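Local atomic coordinates of DNA replication licensing factor MCM related protein (Thermoplasma acidophilum, PDB entry 4ME3), a protein that probably acts, as a full-length MCM, as an ATP-driven helicase in DNA replication, this N-terminal part carrying a zinc site and probably helping to bind single-stranded DNA. Residues A[52-57]-A[98-103]. Residues are numbered along the deposited sequence; the frame is centred on the assembly and turned at random.
Sequences RDLEDY and LRIKDL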
ATOM      1  N   ARG A  52      -8.213  17.564   2.538  1.00 16.56           N
ATOM      2  CA  ARG A  52      -8.600  18.972   2.596  1.00 22.80           C
ATOM      3  C   ARG A  52      -7.378  19.864   2.406  1.00 18.69           C
ATOM      4  O   ARG A  52      -7.445  20.893   1.730  1.00 18.10           O
ATOM      5  CB  ARG A  52      -9.249  19.302   3.942  1.00 25.58           C
ATOM      6  CG  ARG A  52     -10.461  18.458   4.306  1.00 33.37           C
ATOM      7  CD  ARG A  52     -10.733  18.545   5.802  1.00 39.09           C
ATOM      8  NE  ARG A  52     -11.865  17.720   6.219  1.00 48.77           N
ATOM      9  CZ  ARG A  52     -12.105  17.352   7.475  1.00 46.05           C
ATOM     10  NH1 ARG A  52     -11.290  17.725   8.454  1.00 49.18           N
ATOM     11  NH2 ARG A  52     -13.161  16.602   7.756  1.00 53.26           N
ATOM     12  N   ASP A  53      -6.267  19.475   3.025  1.00 14.08           N
ATOM     13  CA  ASP A  53      -5.009  20.200   2.865  1.00 11.94           C
ATOM     14  C   ASP A  53      -4.485  20.066   1.438  1.00 12.66           C
ATOM     15  O   ASP A  53      -4.043  21.043   0.838  1.00 15.38           O
ATOM     16  CB  ASP A  53      -3.960  19.696   3.860  1.00 12.92           C
ATOM     17  CG  ASP A  53      -4.271  20.091   5.294  1.00 16.70           C
ATOM     18  OD1 ASP A  53      -5.109  20.995   5.496  1.00 18.87           O
ATOM     19  OD2 ASP A  53      -3.670  19.501   6.215  1.00 16.26           O
ATOM     20  N   LEU A  54      -4.529  18.852   0.893  1.00 12.30           N
ATOM     21  CA  LEU A  54      -4.054  18.620  -0.468  1.00 10.58           C
ATOM     22  C   LEU A  54      -4.823  19.462  -1.486  1.00 13.13           C
ATOM     23  O   LEU A  54      -4.228  20.065  -2.378  1.00 16.28           O
ATOM     24  CB  LEU A  54      -4.158  17.134  -0.826  1.00 12.13           C
ATOM     25  CG  LEU A  54      -3.143  16.222  -0.131  1.00 11.43           C
ATOM     26  CD1 LEU A  54      -3.561  14.759  -0.244  1.00 15.02           C
ATOM     27  CD2 LEU A  54      -1.743  16.418  -0.705  1.00 10.69           C
ATOM     28  N   GLU A  55      -6.145  19.493  -1.358  1.00 15.78           N
ATOM     29  CA  GLU A  55      -6.977  20.299  -2.254  1.00 17.65           C
ATOM     30  C   GLU A  55      -6.623  21.781  -2.162  1.00 19.50           C
ATOM     31  O   GLU A  55      -6.545  22.477  -3.178  1.00 18.22           O
ATOM     32  CB  GLU A  55      -8.460  20.109  -1.926  1.00 21.52           C
ATOM     33  CG  GLU A  55      -9.229  19.334  -2.983  1.00 43.87           C
ATOM     34  CD  GLU A  55     -10.686  19.131  -2.613  1.00 44.34           C
ATOM     35  OE1 GLU A  55     -11.033  19.315  -1.426  1.00 44.72           O
ATOM     36  OE2 GLU A  55     -11.483  18.788  -3.510  1.00 52.60           O
ATOM     37  N   ASP A  56      -6.414  22.258  -0.941  1.00 18.81           N
ATOM     38  CA  ASP A  56      -6.070  23.656  -0.701  1.00 16.42           C
ATOM     39  C   ASP A  56      -4.712  23.995  -1.309  1.00 21.62           C
ATOM     40  O   ASP A  56      -4.477  25.119  -1.760  1.00 18.34           O
ATOM     41  CB  ASP A  56      -6.045  23.933   0.801  1.00 18.99           C
ATOM     42  CG  ASP A  56      -6.069  25.408   1.120  1.00 29.14           C
ATOM     43  OD1 ASP A  56      -7.128  26.038   0.906  1.00 23.13           O
ATOM     44  OD2 ASP A  56      -5.039  25.935   1.592  1.00 20.91           O
ATOM     45  N   TYR A  57      -3.825  23.008  -1.311  1.00 15.70           N
ATOM     46  CA  TYR A  57      -2.462  23.163  -1.803  1.00 15.56           C
ATOM     47  C   TYR A  57      -2.423  23.311  -3.319  1.00 19.65           C
ATOM     48  O   TYR A  57      -1.855  24.264  -3.851  1.00 16.24           O
ATOM     49  CB  TYR A  57      -1.643  21.946  -1.364  1.00 13.03           C
ATOM     50  CG  TYR A  57      -0.283  21.808  -2.002  1.00 12.62           C
ATOM     51  CD1 TYR A  57       0.647  22.837  -1.942  1.00 13.34           C
ATOM     52  CD2 TYR A  57       0.083  20.630  -2.638  1.00 14.66           C
ATOM     53  CE1 TYR A  57       1.892  22.702  -2.512  1.00 15.71           C
ATOM     54  CE2 TYR A  57       1.327  20.486  -3.211  1.00 13.26           C
ATOM     55  CZ  TYR A  57       2.228  21.526  -3.145  1.00 14.76           C
ATOM     56  OH  TYR A  57       3.474  21.390  -3.707  1.00 16.34           O
ATOM     57  N   LEU A  98       1.987   6.096   3.752  1.00 10.88           N
ATOM     58  CA  LEU A  98       1.360   7.391   3.610  1.00 10.95           C
ATOM     59  C   LEU A  98      -0.107   7.141   3.300  1.00 15.44           C
ATOM     60  O   LEU A  98      -0.432   6.481   2.313  1.00 16.57           O
ATOM     61  CB  LEU A  98       2.031   8.181   2.485  1.00 12.87           C
ATOM     62  CG  LEU A  98       1.511   9.592   2.213  1.00 14.22           C
ATOM     63  CD1 LEU A  98       1.533  10.436   3.466  1.00 16.60           C
ATOM     64  CD2 LEU A  98       2.346  10.240   1.117  1.00 16.32           C
ATOM     65  N   ARG A  99      -0.984   7.642   4.160  1.00 12.72           N
ATOM     66  CA  ARG A  99      -2.416   7.414   4.019  1.00 11.19           C
ATOM     67  C   ARG A  99      -3.160   8.731   3.850  1.00 15.90           C
ATOM     68  O   ARG A  99      -2.738   9.766   4.361  1.00 19.06           O
ATOM     69  CB  ARG A  99      -2.951   6.655   5.234  1.00 14.38           C
ATOM     70  CG  ARG A  99      -2.282   5.307   5.437  1.00 14.70           C
ATOM     71  CD  ARG A  99      -2.934   4.498   6.546  1.00 15.10           C
ATOM     72  NE  ARG A  99      -2.267   3.212   6.731  1.00 20.00           N
ATOM     73  CZ  ARG A  99      -2.343   2.202   5.871  1.00 22.26           C
ATOM     74  NH1 ARG A  99      -3.054   2.320   4.758  1.00 20.30           N
ATOM     75  NH2 ARG A  99      -1.702   1.067   6.123  1.00 20.45           N
ATOM     76  N   ILE A 100      -4.267   8.677   3.120  1.00 16.50           N
ATOM     77  CA  ILE A 100      -5.088   9.852   2.873  1.00 14.92           C
ATOM     78  C   ILE A 100      -6.349   9.769   3.723  1.00 19.37           C
ATOM     79  O   ILE A 100      -7.008   8.732   3.764  1.00 19.04           O
ATOM     80  CB  ILE A 100      -5.502   9.939   1.389  1.00 11.96           C
ATOM     81  CG1 ILE A 100      -4.277   9.851   0.477  1.00 18.62           C
ATOM     82  CG2 ILE A 100      -6.265  11.230   1.119  1.00 13.48           C
ATOM     83  CD1 ILE A 100      -3.222  10.897   0.761  1.00 21.26           C
ATOM     84  N   LYS A 101      -6.677  10.862   4.404  1.00 12.57           N
ATOM     85  CA  LYS A 101      -7.905  10.938   5.183  1.00 16.44           C
ATOM     86  C   LYS A 101      -8.714  12.162   4.759  1.00 16.43           C
ATOM     87  O   LYS A 101      -8.292  12.925   3.888  1.00 15.68           O
ATOM     88  CB  LYS A 101      -7.590  11.007   6.679  1.00 22.02           C
ATOM     89  CG  LYS A 101      -6.796  12.236   7.086  1.00 17.83           C
ATOM     90  CD  LYS A 101      -6.628  12.338   8.590  1.00 23.89           C
ATOM     91  CE  LYS A 101      -5.775  13.541   8.954  1.00 24.07           C
ATOM     92  NZ  LYS A 101      -5.558  13.673  10.421  1.00 34.79           N
ATOM     93  N   ASP A 102      -9.884  12.330   5.366  1.00 16.80           N
ATOM     94  CA  ASP A 102     -10.738  13.487   5.113  1.00 17.25           C
ATOM     95  C   ASP A 102     -11.207  13.556   3.655  1.00 22.23           C
ATOM     96  O   ASP A 102     -11.213  14.620   3.035  1.00 22.47           O
ATOM     97  CB  ASP A 102     -10.014  14.777   5.506  1.00 17.96           C
ATOM     98  CG  ASP A 102      -9.624  14.807   6.976  1.00 29.24           C
ATOM     99  OD1 ASP A 102     -10.280  14.121   7.792  1.00 27.11           O
ATOM    100  OD2 ASP A 102      -8.659  15.522   7.322  1.00 25.98           O
ATOM    101  N   LEU A 103     -11.610  12.410   3.118  1.00 16.93           N
ATOM    102  CA  LEU A 103     -12.107  12.329   1.751  1.00 20.66           C
ATOM    103  C   LEU A 103     -13.629  12.440   1.673  1.00 29.98           C
ATOM    104  O   LEU A 103     -14.192  12.489   0.581  1.00 30.89           O
ATOM    105  CB  LEU A 103     -11.677  11.001   1.128  1.00 15.38           C
ATOM    106  CG  LEU A 103     -10.212  10.901   0.710  1.00 19.55           C
ATOM    107  CD1 LEU A 103      -9.817   9.451   0.501  1.00 25.01           C
ATOM    108  CD2 LEU A 103      -9.972  11.708  -0.562  1.00 18.67           C
TER
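Arg52 and Asp102 meet with their flat groups stacked. The carboxylate lies over one face of the guanidinium, the two planes only 5° apart, with Asp102 CG 3.5 Å above the guanidinium plane. The nearest atoms are Arg52 NE and Asp102 CB, at 3.5 Å. Arg52 CG is anti to the carbonyl carbon (chi1 -57°), and the chain then runs extended to NE. This lays the guanidinium flat against the carboxylate, the two side chains crossing at about a right angle. The salt bridge from Arg52 NH1 to Asp102 OD2 is long, 3.6 Å. OD2 stands above the flat group, so charge alone acts here. The stronger polar partners lie nearby: Arg52 NH2 forms a salt bridge with Glu104, and Asp102 OD2 is hydrogen-bonded to Ser50 OG.

This charged pair is on the solvent side, where Arg52 is exposed. The inner side is apolar. Leu54 CD1 touches Ile100 CD1 at 4.0 Å, and both residues are buried. Leu54 also packs on Trp21 and Phe24 of helix 14-27 and on Phe61 and Ile65 of helix 59-67.

The contact joins helix 51-57 to strand 97-101 and the loop just after it, within the helical part of the MCM N-terminal domain. Backbone bonds from Lys101 to Val49 and Phe51 also tie the two regions. The undirected ion pair probably adds only modestly to the buried leucine-isoleucine contact.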